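Local coordinates for lipolytic protein G-D-S-L family (Chitinophaga pinensis, PDB 4Q7Q) that is of unknown function but probably hydrolyses ester bonds as a lipase or acylhydrolase, at residues Leu126-Gln131 against Asn162-Ile167. Sequence-based numbering, arbitrary orientation.
Sequences LITPMQ and NAVLTI
Helix 157-171 packs on the C-terminal end of strand 123-127 of the parallel sheet, where Val164 presses its side chain against Leu126 and Thr128. The CA atoms come nearest at Thr128 and Val164, 6.0 Å apart. Val164 CG1, anti to the backbone N (chi1 172°), lies 3.6 Å from Leu126 CB and also meets Thr128 CG2 at 4.0 Å. Its other methyl, CG2, is at 4.5 Å from Pro129 CD, the edge of the contact on the loop side. One turn along, Ile167 crosses Leu126 at about a right angle, its CG2 branch 4.0 Å from Leu126 CD1. Thr128 gives its methyl to the helix, with CG2 also 4.0 Å from Leu165 CG. A chi1 of 68° puts that methyl anti to the carbonyl carbon and turned to the helix, while OG1 goes to partners outside, hydrogen-bonding with Tyr179 N and Asp177 OD1 that satisfy this buried hydroxyl. The side chains meet through aliphatic carbons, with Leu126 CD1 also passing near Val164 O. Val175 of the neighbouring strand 175-176 extends the surface under Val164 and Leu165, while Tyr105 and Phe108 of helix 104-118 touch Ile167. Such packing, aliphatic side chains of a helix laid against a parallel sheet of order 2-1-3-4-5, is typical of the three-layer alpha/beta/alpha fold of SGNH hydrolases.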
ATOM      1  N   LEU A 126     -11.608   1.190  -3.998  1.00 18.02           N
ATOM      2  CA  LEU A 126     -10.196   1.317  -4.337  1.00 17.67           C
ATOM      3  C   LEU A 126      -9.486   2.124  -3.259  1.00 18.02           C
ATOM      4  O   LEU A 126     -10.075   3.016  -2.650  1.00 19.21           O
ATOM      5  CB  LEU A 126     -10.019   1.996  -5.697  1.00 18.74           C
ATOM      6  CG  LEU A 126     -10.859   1.451  -6.855  1.00 18.73           C
ATOM      7  CD1 LEU A 126     -10.554   2.225  -8.127  1.00 20.34           C
ATOM      8  CD2 LEU A 126     -10.643  -0.049  -7.051  1.00 19.56           C
ATOM      9  N   ILE A 127      -8.220   1.801  -3.023  1.00 16.99           N
ATOM     10  CA  ILE A 127      -7.418   2.503  -2.030  1.00 17.43           C
ATOM     11  C   ILE A 127      -6.153   3.033  -2.689  1.00 17.71           C
ATOM     12  O   ILE A 127      -5.402   2.261  -3.278  1.00 18.47           O
ATOM     13  CB  ILE A 127      -7.031   1.563  -0.877  1.00 16.49           C
ATOM     14  CG1 ILE A 127      -8.280   0.885  -0.304  1.00 16.36           C
ATOM     15  CG2 ILE A 127      -6.239   2.305   0.191  1.00 17.67           C
ATOM     16  CD1 ILE A 127      -7.996   0.001   0.878  1.00 17.37           C
ATOM     17  N   THR A 128      -5.916   4.341  -2.615  1.00 17.03           N
ATOM     18  CA  THR A 128      -4.695   4.898  -3.207  1.00 17.39           C
ATOM     19  C   THR A 128      -3.453   4.486  -2.428  1.00 17.82           C
ATOM     20  O   THR A 128      -3.528   4.225  -1.229  1.00 17.54           O
ATOM     21  CB  THR A 128      -4.705   6.438  -3.266  1.00 18.25           C
ATOM     22  OG1 THR A 128      -4.645   6.962  -1.936  1.00 20.05           O
ATOM     23  CG2 THR A 128      -5.947   6.956  -3.978  1.00 19.20           C
ATOM     24  N   PRO A 129      -2.302   4.432  -3.106  1.00 17.35           N
ATOM     25  CA  PRO A 129      -1.089   4.160  -2.336  1.00 16.53           C
ATOM     26  C   PRO A 129      -0.850   5.224  -1.273  1.00 16.26           C
ATOM     27  O   PRO A 129      -1.165   6.401  -1.458  1.00 19.04           O
ATOM     28  CB  PRO A 129       0.020   4.222  -3.392  1.00 17.94           C
ATOM     29  CG  PRO A 129      -0.652   3.890  -4.670  1.00 19.21           C
ATOM     30  CD  PRO A 129      -2.050   4.456  -4.557  1.00 18.46           C
HETATM   31  N   MSE A 130      -0.309   4.791  -0.145  1.00 16.34           N
HETATM   32  CA  MSE A 130       0.139   5.716   0.877  1.00 15.97           C
HETATM   33  C   MSE A 130       1.474   6.307   0.448  1.00 14.53           C
HETATM   34  O   MSE A 130       2.235   5.680  -0.284  1.00 15.00           O
HETATM   35  CB  MSE A 130       0.304   4.972   2.202  1.00 16.46           C
HETATM   36  CG  MSE A 130       0.551   5.885   3.393  1.00 18.59           C
HETATM   37 SE   MSE A 130       0.400   4.995   5.131  0.83 25.02          SE
HETATM   38  CE  MSE A 130       2.144   4.129   5.147  1.00 22.91           C
ATOM     39  N   GLN A 131       1.772   7.515   0.909  1.00 14.04           N
ATOM     40  CA  GLN A 131       3.122   8.028   0.737  1.00 14.55           C
ATOM     41  C   GLN A 131       4.106   7.102   1.445  1.00 15.48           C
ATOM     42  O   GLN A 131       3.737   6.322   2.335  1.00 15.83           O
ATOM     43  CB  GLN A 131       3.229   9.467   1.233  1.00 16.68           C
ATOM     44  CG  GLN A 131       2.387  10.406   0.390  1.00 17.59           C
ATOM     45  CD  GLN A 131       2.557  11.861   0.751  1.00 19.77           C
ATOM     46  OE1 GLN A 131       3.676  12.382   0.799  1.00 21.24           O
ATOM     47  NE2 GLN A 131       1.443  12.537   0.987  1.00 22.93           N
ATOM     48  N   ASN A 162      -3.435   9.421  -8.298  1.00 17.00           N
ATOM     49  CA  ASN A 162      -4.370  10.151  -9.143  1.00 18.88           C
ATOM     50  C   ASN A 162      -5.060   9.241 -10.157  1.00 18.82           C
ATOM     51  O   ASN A 162      -6.248   9.415 -10.452  1.00 20.02           O
ATOM     52  CB  ASN A 162      -3.681  11.339  -9.827  1.00 20.89           C
ATOM     53  CG  ASN A 162      -3.327  12.456  -8.844  1.00 24.43           C
ATOM     54  OD1 ASN A 162      -3.847  12.507  -7.728  1.00 26.31           O
ATOM     55  ND2 ASN A 162      -2.455  13.364  -9.265  1.00 26.08           N
ATOM     56  N   ALA A 163      -4.326   8.263 -10.680  1.00 17.64           N
ATOM     57  CA  ALA A 163      -4.934   7.272 -11.569  1.00 18.64           C
ATOM     58  C   ALA A 163      -6.055   6.504 -10.859  1.00 19.46           C
ATOM     59  O   ALA A 163      -7.142   6.319 -11.412  1.00 19.74           O
ATOM     60  CB  ALA A 163      -3.883   6.318 -12.103  1.00 18.22           C
ATOM     61  N   VAL A 164      -5.792   6.059  -9.635  1.00 17.67           N
ATOM     62  CA  VAL A 164      -6.802   5.349  -8.858  1.00 16.84           C
ATOM     63  C   VAL A 164      -8.023   6.247  -8.623  1.00 18.48           C
ATOM     64  O   VAL A 164      -9.163   5.821  -8.791  1.00 19.19           O
ATOM     65  CB  VAL A 164      -6.227   4.852  -7.514  1.00 17.91           C
ATOM     66  CG1 VAL A 164      -7.338   4.284  -6.638  1.00 18.27           C
ATOM     67  CG2 VAL A 164      -5.110   3.813  -7.760  1.00 17.81           C
ATOM     68  N   LEU A 165      -7.776   7.500  -8.257  1.00 18.74           N
ATOM     69  CA  LEU A 165      -8.863   8.456  -8.066  1.00 19.47           C
ATOM     70  C   LEU A 165      -9.666   8.644  -9.349  1.00 20.85           C
ATOM     71  O   LEU A 165     -10.893   8.704  -9.323  1.00 22.10           O
ATOM     72  CB  LEU A 165      -8.326   9.796  -7.576  1.00 21.25           C
ATOM     73  CG  LEU A 165      -7.813   9.831  -6.133  1.00 22.43           C
ATOM     74  CD1 LEU A 165      -6.966  11.072  -5.929  1.00 23.66           C
ATOM     75  CD2 LEU A 165      -8.973   9.808  -5.145  1.00 23.83           C
ATOM     76  N   THR A 166      -8.969   8.736 -10.475  1.00 21.44           N
ATOM     77  CA  THR A 166      -9.628   8.904 -11.769  1.00 22.15           C
ATOM     78  C   THR A 166     -10.512   7.710 -12.123  1.00 22.42           C
ATOM     79  O   THR A 166     -11.631   7.890 -12.589  1.00 23.99           O
ATOM     80  CB  THR A 166      -8.597   9.162 -12.888  1.00 22.91           C
ATOM     81  OG1 THR A 166      -7.867  10.358 -12.588  1.00 24.55           O
ATOM     82  CG2 THR A 166      -9.280   9.328 -14.234  1.00 22.39           C
ATOM     83  N   ILE A 167     -10.018   6.496 -11.890  1.00 22.01           N
ATOM     84  CA  ILE A 167     -10.806   5.290 -12.147  1.00 22.09           C
ATOM     85  C   ILE A 167     -12.035   5.249 -11.252  1.00 23.26           C
ATOM     86  O   ILE A 167     -13.128   4.891 -11.698  1.00 23.91           O
ATOM     87  CB  ILE A 167      -9.970   4.007 -11.926  1.00 20.50           C
ATOM     88  CG1 ILE A 167      -8.830   3.936 -12.945  1.00 22.08           C
ATOM     89  CG2 ILE A 167     -10.834   2.763 -12.046  1.00 20.89           C
ATOM     90  CD1 ILE A 167      -7.784   2.910 -12.604  1.00 23.31           C
TER